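Side-chain contacts in sugar isomerase (Sinorhizobium meliloti, PDB 3QC0), which binds zinc in a TIM barrel of the xylose isomerase-like family and probably acts as a sugar isomerase: residues Cys267-Arg270 with Tyr271-Cys275; Trp256-Pro259 with Ala260-Ile264; Ala81-Asp84 with Asn85-Val89. One frame throughout, in Å; residues are numbered along the deposited sequence.

Contact 1 of 3, residues Cys267-Arg270 with Tyr271-Cys275; sequences CVER and YRNCC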
loop_
_atom_site.group_PDB
_atom_site.type_symbol
_atom_site.label_atom_id
_atom_site.label_comp_id
_atom_site.label_asym_id
_atom_site.label_seq_id
_atom_site.Cartn_x
_atom_site.Cartn_y
_atom_site.Cartn_z
ATOM N N CYS A 267 -16.700 9.430 -18.216
ATOM C CA CYS A 267 -16.934 8.154 -17.521
ATOM C C CYS A 267 -17.678 7.172 -18.392
ATOM O O CYS A 267 -17.355 6.014 -18.406
ATOM C CB CYS A 267 -17.698 8.268 -16.198
ATOM S SG CYS A 267 -16.927 9.247 -14.953
ATOM N N VAL A 268 -18.710 7.604 -19.111
ATOM C CA VAL A 268 -19.439 6.654 -19.950
ATOM C C VAL A 268 -18.565 6.112 -21.095
ATOM O O VAL A 268 -18.602 4.925 -21.394
ATOM C CB VAL A 268 -20.726 7.295 -20.548
ATOM C CG1 VAL A 268 -21.311 6.408 -21.652
ATOM C CG2 VAL A 268 -21.746 7.568 -19.441
ATOM N N GLU A 269 -17.785 6.990 -21.732
ATOM C CA GLU A 269 -16.913 6.586 -22.830
ATOM C C GLU A 269 -15.878 5.584 -22.326
ATOM O O GLU A 269 -15.642 4.538 -22.956
ATOM C CB GLU A 269 -16.203 7.802 -23.432
ATOM C CG GLU A 269 -15.293 7.504 -24.582
ATOM C CD GLU A 269 -16.006 6.997 -25.828
ATOM O OE1 GLU A 269 -17.174 7.264 -25.983
ATOM O OE2 GLU A 269 -15.368 6.355 -26.664
ATOM N N ARG A 270 -15.262 5.909 -21.195
ATOM C CA ARG A 270 -14.171 5.053 -20.672
ATOM C C ARG A 270 -14.724 3.751 -20.123
ATOM O O ARG A 270 -14.096 2.714 -20.235
ATOM C CB ARG A 270 -13.372 5.768 -19.615
ATOM C CG ARG A 270 -12.550 6.976 -20.102
ATOM C CD ARG A 270 -11.660 6.698 -21.313
ATOM N NE ARG A 270 -10.841 7.875 -21.628
ATOM C CZ ARG A 270 -9.699 8.193 -21.030
ATOM N NH1 ARG A 270 -9.204 7.428 -20.052
ATOM N NH2 ARG A 270 -9.043 9.295 -21.400
ATOM N N TYR A 271 -15.909 3.797 -19.528
ATOM C CA TYR A 271 -16.628 2.584 -19.163
ATOM C C TYR A 271 -16.862 1.671 -20.359
ATOM O O TYR A 271 -16.655 0.449 -20.292
ATOM C CB TYR A 271 -17.987 2.969 -18.550
ATOM C CG TYR A 271 -18.904 1.796 -18.338
ATOM C CD1 TYR A 271 -18.587 0.788 -17.412
ATOM C CD2 TYR A 271 -20.108 1.700 -19.030
ATOM C CE1 TYR A 271 -19.449 -0.293 -17.206
ATOM C CE2 TYR A 271 -20.983 0.634 -18.831
ATOM C CZ TYR A 271 -20.666 -0.345 -17.923
ATOM O OH TYR A 271 -21.564 -1.373 -17.774
ATOM N N ARG A 272 -17.338 2.250 -21.465
ATOM C CA ARG A 272 -17.500 1.493 -22.699
ATOM C C ARG A 272 -16.190 0.873 -23.192
ATOM O O ARG A 272 -16.190 -0.276 -23.610
ATOM C CB ARG A 272 -18.115 2.377 -23.818
ATOM C CG ARG A 272 -19.549 2.745 -23.567
ATOM C CD ARG A 272 -20.034 3.831 -24.557
ATOM N NE ARG A 272 -19.958 3.346 -25.937
ATOM C CZ ARG A 272 -20.899 2.593 -26.520
ATOM N NH1 ARG A 272 -21.993 2.231 -25.843
ATOM N NH2 ARG A 272 -20.747 2.185 -27.768
ATOM N N ASN A 273 -15.098 1.626 -23.167
ATOM C CA ASN A 273 -13.856 1.187 -23.839
ATOM C C ASN A 273 -12.849 0.456 -22.989
ATOM O O ASN A 273 -12.077 -0.350 -23.522
ATOM C CB ASN A 273 -13.118 2.376 -24.455
ATOM C CG ASN A 273 -13.974 3.173 -25.418
ATOM O OD1 ASN A 273 -14.960 2.663 -25.990
ATOM N ND2 ASN A 273 -13.599 4.453 -25.610
ATOM N N CYS A 274 -12.802 0.779 -21.705
ATOM C CA CYS A 274 -11.614 0.509 -20.902
ATOM C C CYS A 274 -11.894 -0.349 -19.705
ATOM O O CYS A 274 -11.002 -0.464 -18.862
ATOM C CB CYS A 274 -11.002 1.832 -20.379
ATOM S SG CYS A 274 -10.593 3.063 -21.646
ATOM N N CYS A 275 -13.081 -0.956 -19.617
ATOM C CA CYS A 275 -13.527 -1.643 -18.401
ATOM C C CYS A 275 -14.058 -3.044 -18.682
ATOM O O CYS A 275 -14.515 -3.333 -19.804
ATOM C CB CYS A 275 -14.625 -0.836 -17.702
ATOM S SG CYS A 275 -14.074 0.759 -17.077
ATOM O OXT CYS A 275 -14.082 -3.876 -17.762
HETATM O O HOH W 1 -17.152 3.970 -27.110
#

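Contact 2 of 3, residues Trp256-Pro259 with Ala260-Ile264; sequences WKRP and ADEVI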
loop_
_atom_site.group_PDB
_atom_site.type_symbol
_atom_site.label_atom_id
_atom_site.label_comp_id
_atom_site.label_asym_id
_atom_site.label_seq_id
_atom_site.Cartn_x
_atom_site.Cartn_y
_atom_site.Cartn_z
ATOM N N TRP A 256 -12.110 17.091 -10.974
ATOM C CA TRP A 256 -12.917 17.968 -10.121
ATOM C C TRP A 256 -12.914 19.419 -10.616
ATOM O O TRP A 256 -13.711 20.202 -10.124
ATOM C CB TRP A 256 -12.459 17.963 -8.657
ATOM C CG TRP A 256 -12.850 16.714 -7.900
ATOM C CD1 TRP A 256 -13.666 15.715 -8.329
ATOM C CD2 TRP A 256 -12.439 16.361 -6.579
ATOM N NE1 TRP A 256 -13.800 14.753 -7.343
ATOM C CE2 TRP A 256 -13.055 15.127 -6.260
ATOM C CE3 TRP A 256 -11.621 16.959 -5.634
ATOM C CZ2 TRP A 256 -12.860 14.488 -5.044
ATOM C CZ3 TRP A 256 -11.427 16.336 -4.426
ATOM C CH2 TRP A 256 -12.064 15.104 -4.136
ATOM N N LYS A 257 -12.000 19.745 -11.527
ATOM C CA LYS A 257 -11.878 21.109 -12.074
ATOM C C LYS A 257 -12.555 21.232 -13.436
ATOM O O LYS A 257 -12.512 22.310 -14.069
ATOM C CB LYS A 257 -10.402 21.501 -12.180
ATOM C CG LYS A 257 -9.730 21.788 -10.842
ATOM C CD LYS A 257 -8.264 22.192 -11.017
ATOM C CE LYS A 257 -7.712 22.822 -9.738
ATOM N NZ LYS A 257 -6.259 23.123 -9.828
ATOM N N ARG A 258 -13.188 20.157 -13.904
ATOM C CA ARG A 258 -13.818 20.136 -15.219
ATOM C C ARG A 258 -15.352 20.135 -15.128
ATOM O O ARG A 258 -15.908 19.774 -14.100
ATOM C CB ARG A 258 -13.308 18.929 -16.002
ATOM C CG ARG A 258 -11.823 19.102 -16.350
ATOM C CD ARG A 258 -11.125 17.855 -16.747
ATOM N NE ARG A 258 -11.468 17.393 -18.078
ATOM C CZ ARG A 258 -10.681 16.635 -18.836
ATOM N NH1 ARG A 258 -9.497 16.232 -18.396
ATOM N NH2 ARG A 258 -11.081 16.266 -20.044
ATOM N N PRO A 259 -16.057 20.585 -16.194
ATOM C CA PRO A 259 -17.523 20.600 -16.082
ATOM C C PRO A 259 -18.079 19.190 -15.838
ATOM O O PRO A 259 -17.650 18.223 -16.489
ATOM C CB PRO A 259 -17.993 21.183 -17.447
ATOM C CG PRO A 259 -16.776 21.845 -18.008
ATOM C CD PRO A 259 -15.607 21.007 -17.530
ATOM N N ALA A 260 -19.005 19.093 -14.894
ATOM C CA ALA A 260 -19.557 17.795 -14.488
ATOM C C ALA A 260 -20.083 17.034 -15.688
ATOM O O ALA A 260 -19.940 15.846 -15.799
ATOM C CB ALA A 260 -20.645 17.957 -13.430
ATOM N N ASP A 261 -20.699 17.746 -16.625
ATOM C CA ASP A 261 -21.112 17.163 -17.867
ATOM C C ASP A 261 -20.016 16.382 -18.617
ATOM O O ASP A 261 -20.181 15.210 -19.041
ATOM C CB ASP A 261 -21.571 18.357 -18.768
ATOM C CG ASP A 261 -22.230 17.932 -19.982
ATOM O OD1 ASP A 261 -22.566 16.770 -20.106
ATOM O OD2 ASP A 261 -22.535 18.806 -20.793
ATOM N N GLU A 262 -18.891 17.049 -18.790
ATOM C CA GLU A 262 -17.765 16.428 -19.469
ATOM C C GLU A 262 -17.242 15.237 -18.658
ATOM O O GLU A 262 -16.879 14.198 -19.230
ATOM C CB GLU A 262 -16.648 17.426 -19.684
ATOM C CG GLU A 262 -15.608 16.887 -20.666
ATOM C CD GLU A 262 -14.290 17.599 -20.587
ATOM O OE1 GLU A 262 -14.142 18.540 -19.760
ATOM O OE2 GLU A 262 -13.384 17.196 -21.357
ATOM N N VAL A 263 -17.214 15.382 -17.336
ATOM C CA VAL A 263 -16.683 14.269 -16.503
ATOM C C VAL A 263 -17.539 13.028 -16.714
ATOM O O VAL A 263 -17.025 11.955 -16.994
ATOM C CB VAL A 263 -16.657 14.624 -15.032
ATOM C CG1 VAL A 263 -16.134 13.432 -14.196
ATOM C CG2 VAL A 263 -15.800 15.856 -14.783
ATOM N N ILE A 264 -18.866 13.182 -16.632
ATOM C CA ILE A 264 -19.757 12.028 -16.732
ATOM C C ILE A 264 -19.782 11.443 -18.153
ATOM O O ILE A 264 -19.800 10.210 -18.338
ATOM C CB ILE A 264 -21.189 12.349 -16.260
ATOM C CG1 ILE A 264 -21.188 12.804 -14.807
ATOM C CG2 ILE A 264 -22.084 11.142 -16.459
ATOM C CD1 ILE A 264 -20.564 11.799 -13.807
#

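Contact 3 of 3, residues Ala81-Asp84 with Asn85-Val89; sequences AIDD and NRRAV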
loop_
_atom_site.group_PDB
_atom_site.type_symbol
_atom_site.label_atom_id
_atom_site.label_comp_id
_atom_site.label_asym_id
_atom_site.label_seq_id
_atom_site.Cartn_x
_atom_site.Cartn_y
_atom_site.Cartn_z
ATOM N N ALA A 81 -18.810 5.621 17.736
ATOM C CA ALA A 81 -18.628 5.211 16.350
ATOM C C ALA A 81 -19.659 4.160 15.938
ATOM O O ALA A 81 -20.276 4.262 14.873
ATOM C CB ALA A 81 -17.196 4.700 16.105
ATOM N N ILE A 82 -19.856 3.155 16.784
ATOM C CA ILE A 82 -20.844 2.102 16.495
ATOM C C ILE A 82 -22.219 2.727 16.303
ATOM O O ILE A 82 -22.943 2.394 15.356
ATOM C CB ILE A 82 -20.809 1.053 17.580
ATOM C CG1 ILE A 82 -19.527 0.209 17.500
ATOM C CG2 ILE A 82 -22.058 0.138 17.498
ATOM C CD1 ILE A 82 -19.152 -0.504 18.799
ATOM N N ASP A 83 -22.589 3.639 17.197
ATOM C CA ASP A 83 -23.892 4.258 17.116
ATOM C C ASP A 83 -24.044 5.081 15.851
ATOM O O ASP A 83 -25.125 5.048 15.235
ATOM C CB ASP A 83 -24.231 5.000 18.429
ATOM C CG ASP A 83 -25.667 4.790 18.862
ATOM O OD1 ASP A 83 -26.191 3.639 18.795
ATOM O OD2 ASP A 83 -26.293 5.795 19.267
ATOM N N ASP A 84 -22.995 5.836 15.435
ATOM C CA ASP A 84 -23.011 6.500 14.125
ATOM C C ASP A 84 -23.277 5.554 12.984
ATOM O O ASP A 84 -24.007 5.892 12.055
ATOM C CB ASP A 84 -21.709 7.291 13.824
ATOM C CG ASP A 84 -21.709 7.942 12.432
ATOM O OD1 ASP A 84 -22.591 8.838 12.227
ATOM O OD2 ASP A 84 -20.911 7.506 11.535
ATOM N N ASN A 85 -22.690 4.346 13.038
ATOM C CA ASN A 85 -22.919 3.379 12.006
ATOM C C ASN A 85 -24.388 2.937 11.958
ATOM O O ASN A 85 -24.892 2.647 10.881
ATOM C CB ASN A 85 -22.020 2.149 12.203
ATOM C CG ASN A 85 -20.610 2.348 11.648
ATOM O OD1 ASN A 85 -20.368 1.976 10.500
ATOM N ND2 ASN A 85 -19.694 2.933 12.443
ATOM N N ARG A 86 -25.036 2.884 13.127
ATOM C CA ARG A 86 -26.473 2.579 13.142
ATOM C C ARG A 86 -27.264 3.665 12.415
ATOM O O ARG A 86 -28.186 3.347 11.661
ATOM C CB ARG A 86 -26.969 2.361 14.561
ATOM C CG ARG A 86 -26.342 1.158 15.237
ATOM C CD ARG A 86 -26.869 0.912 16.650
ATOM N NE ARG A 86 -26.210 -0.223 17.281
ATOM C CZ ARG A 86 -25.421 -0.161 18.356
ATOM N NH1 ARG A 86 -25.112 0.985 18.996
ATOM N NH2 ARG A 86 -24.862 -1.261 18.750
ATOM N N ARG A 87 -26.881 4.934 12.600
ATOM C CA ARG A 87 -27.494 6.016 11.848
ATOM C C ARG A 87 -27.237 5.858 10.339
ATOM O O ARG A 87 -28.119 6.040 9.520
ATOM C CB ARG A 87 -26.973 7.374 12.326
ATOM C CG ARG A 87 -27.123 7.703 13.799
ATOM C CD ARG A 87 -28.576 8.005 14.205
ATOM N NE ARG A 87 -29.399 6.793 14.162
ATOM C CZ ARG A 87 -29.368 5.808 15.066
ATOM N NH1 ARG A 87 -28.570 5.857 16.130
ATOM N NH2 ARG A 87 -30.127 4.742 14.887
ATOM N N ALA A 88 -26.001 5.484 9.972
ATOM C CA ALA A 88 -25.665 5.262 8.603
ATOM C C ALA A 88 -26.515 4.154 7.982
ATOM O O ALA A 88 -26.936 4.254 6.840
ATOM C CB ALA A 88 -24.145 4.966 8.436
ATOM N N VAL A 89 -26.758 3.090 8.746
ATOM C CA VAL A 89 -27.627 2.012 8.307
ATOM C C VAL A 89 -29.031 2.544 8.076
ATOM O O VAL A 89 -29.615 2.214 7.070
ATOM C CB VAL A 89 -27.669 0.873 9.329
ATOM C CG1 VAL A 89 -28.871 -0.085 9.078
ATOM C CG2 VAL A 89 -26.325 0.077 9.295
HETATM O O HOH W 2 -28.566 3.814 17.805
HETATM O O HOH W 3 -26.907 7.867 17.358
#

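Contact 1 of 3, residues Cys267-Arg270 with Tyr271-Cys275
The last turns of the C-terminal helix 260-274 of the TIM barrel join Glu269 to Asn273 through their side chains, one helical turn apart. Asn273 ND2 donates to Glu269 OE2 at 2.8 Å, arriving from above the carboxylate plane, with the amide and carboxylate planes 75° apart. Glu269 can meet it because its CG lies anti to the backbone N and the chain then bends at chi2 (66°), which folds the carboxylate along the helix. A water molecule completes the cluster: it donates to Glu269 OE2 and to Asn273 OD1, and accepts from Arg272 NE at 3.1 Å, lying in the plane of that guanidinium. Backbone bonds such as Cys274 N to Arg270 O (2.8 Å) carry the helix almost to the C-terminus. On this same turn Arg270 CD touches Cys274 SG at 3.8 Å, while its guanidinium reaches away to Asp224 and the carbonyl of Met222. Val268 CG1 runs alongside Arg272 CD at 4.1 Å. The polar cluster belongs to the solvent side of the helix; Cys267 and Tyr271 instead pack against strands 7-10 and 245-247, the first and last of the barrel, with Tyr271 OH bonded to the carbonyl of Glu5.

Contact 2 of 3, residues Trp256-Pro259 with Ala260-Ile264
Pro259 O is approached by two backbone amides of the first helical turn, Val263 N at 3.0 Å and, by a weak and strongly bent bond, Glu262 N. The stronger of the two lies in the carbonyl plane and is fairly straight, with an N-H...O angle of 158°. This is the N-terminus of helix 260-274, the last helix of the TIM barrel, and Pro259 occupies its N-cap position. Proline has no amide hydrogen, but the N-cap residue needs none for the helix's own bonds; it serves through its carbonyl.

A side-chain bridge spans the same turn. Arg258 NH2 donates to Glu262 OE2 at 2.8 Å in a salt bridge, and a second, weak bond runs from Arg258 NE to Glu262 OE1 at 3.4 Å. The carboxylate therefore sits at the guanidinium edge, but the two planes are 48° apart, and NH2 meets OE2 from above the carboxylate plane. Glu262 gets there with CG anti to its backbone N (chi1 -167°) and the rest of the chain extended. Arg258 NH1 turns to Asn254, just upstream in the chain, which further fixes the guanidinium. An alanine replacing Arg258 would remove this bridge and is likely to leave the Glu262 carboxylate without its cationic mate and freer to swing.

Ala260 faces helix 20-29 by touching Ile26, and Asp261 bonds to His30. Val263 also adds an apolar touch, its CG2 4.1 Å from Arg258 CB, while the same methyl lies 3.5 Å from the carbonyl oxygen Pro259 O.

Contact 3 of 3, residues Ala81-Asp84 with Asn85-Val89
Ala81 O takes two bonds from a single residue, Asn85, whose backbone N and side-chain ND2 both donate to it. Asn85 ND2 lies 2.8 Å from Ala81 O and Asn85 N 3.0 Å from it, and ND2 stands well above the carbonyl plane, 52° out of it, whereas the backbone donor is only slightly tilted. All this happens within helix 75-94, the connecting helix of the beta-alpha-beta unit between strands 60-68 and 100-103 of the TIM barrel. Asn85 is buried against Leu102 and Phe70, and its OD1 accepts from the backbone N of Gly68, so both ends of the amide are satisfied and its flip is settled.

Elsewhere on the helix Asp83, Arg86 and Arg87 form a salt-bridge network. Arg86 NH1 donates to Asp83 OD1 at 2.9 Å, in the plane of its guanidinium and on the anti side of the carboxylate, with the two planes 69° apart. An extended run from CG to NE carries the Arg86 guanidinium back along the helix, where NH1 also meets Glu79. Arg87 folds differently, bent at chi2 and chi3; its NH1 stays in a long salt bridge, 3.9 Å from Asp83 OD2. Two water molecules bridge the pair, each donating to one carboxylate oxygen and accepting from Arg87 NH1, while Arg87 NH2 pairs with Asp90. Asp84 turns to Arg39.

One face of the Arg86 guanidinium is covered by a methyl: Ile82 CG2 sits 3.2 Å above the plane, offset toward the rim, and 3.4 Å from Arg86 NH2.

How the contacts relate
Contacts 1 and 2 share helix 260-274, contact 2 at its start and contact 1 at its end, with centres 15 Å apart; contact 3 lies on helix 75-94, about 35 Å from contact 1 between centres and on the opposite side of the chain's centre. Contact 1 is a surface contact, its polar groups linked by an amide-carboxylate bond and one water. The other two are partly buried and rely on arginine-carboxylate pairing: a single bridge across a helix start in contact 2, a branched, water-bridged network along mid-helix in contact 3. Contact 3 alone adds a buried side-chain amide that ties its helix to the barrel.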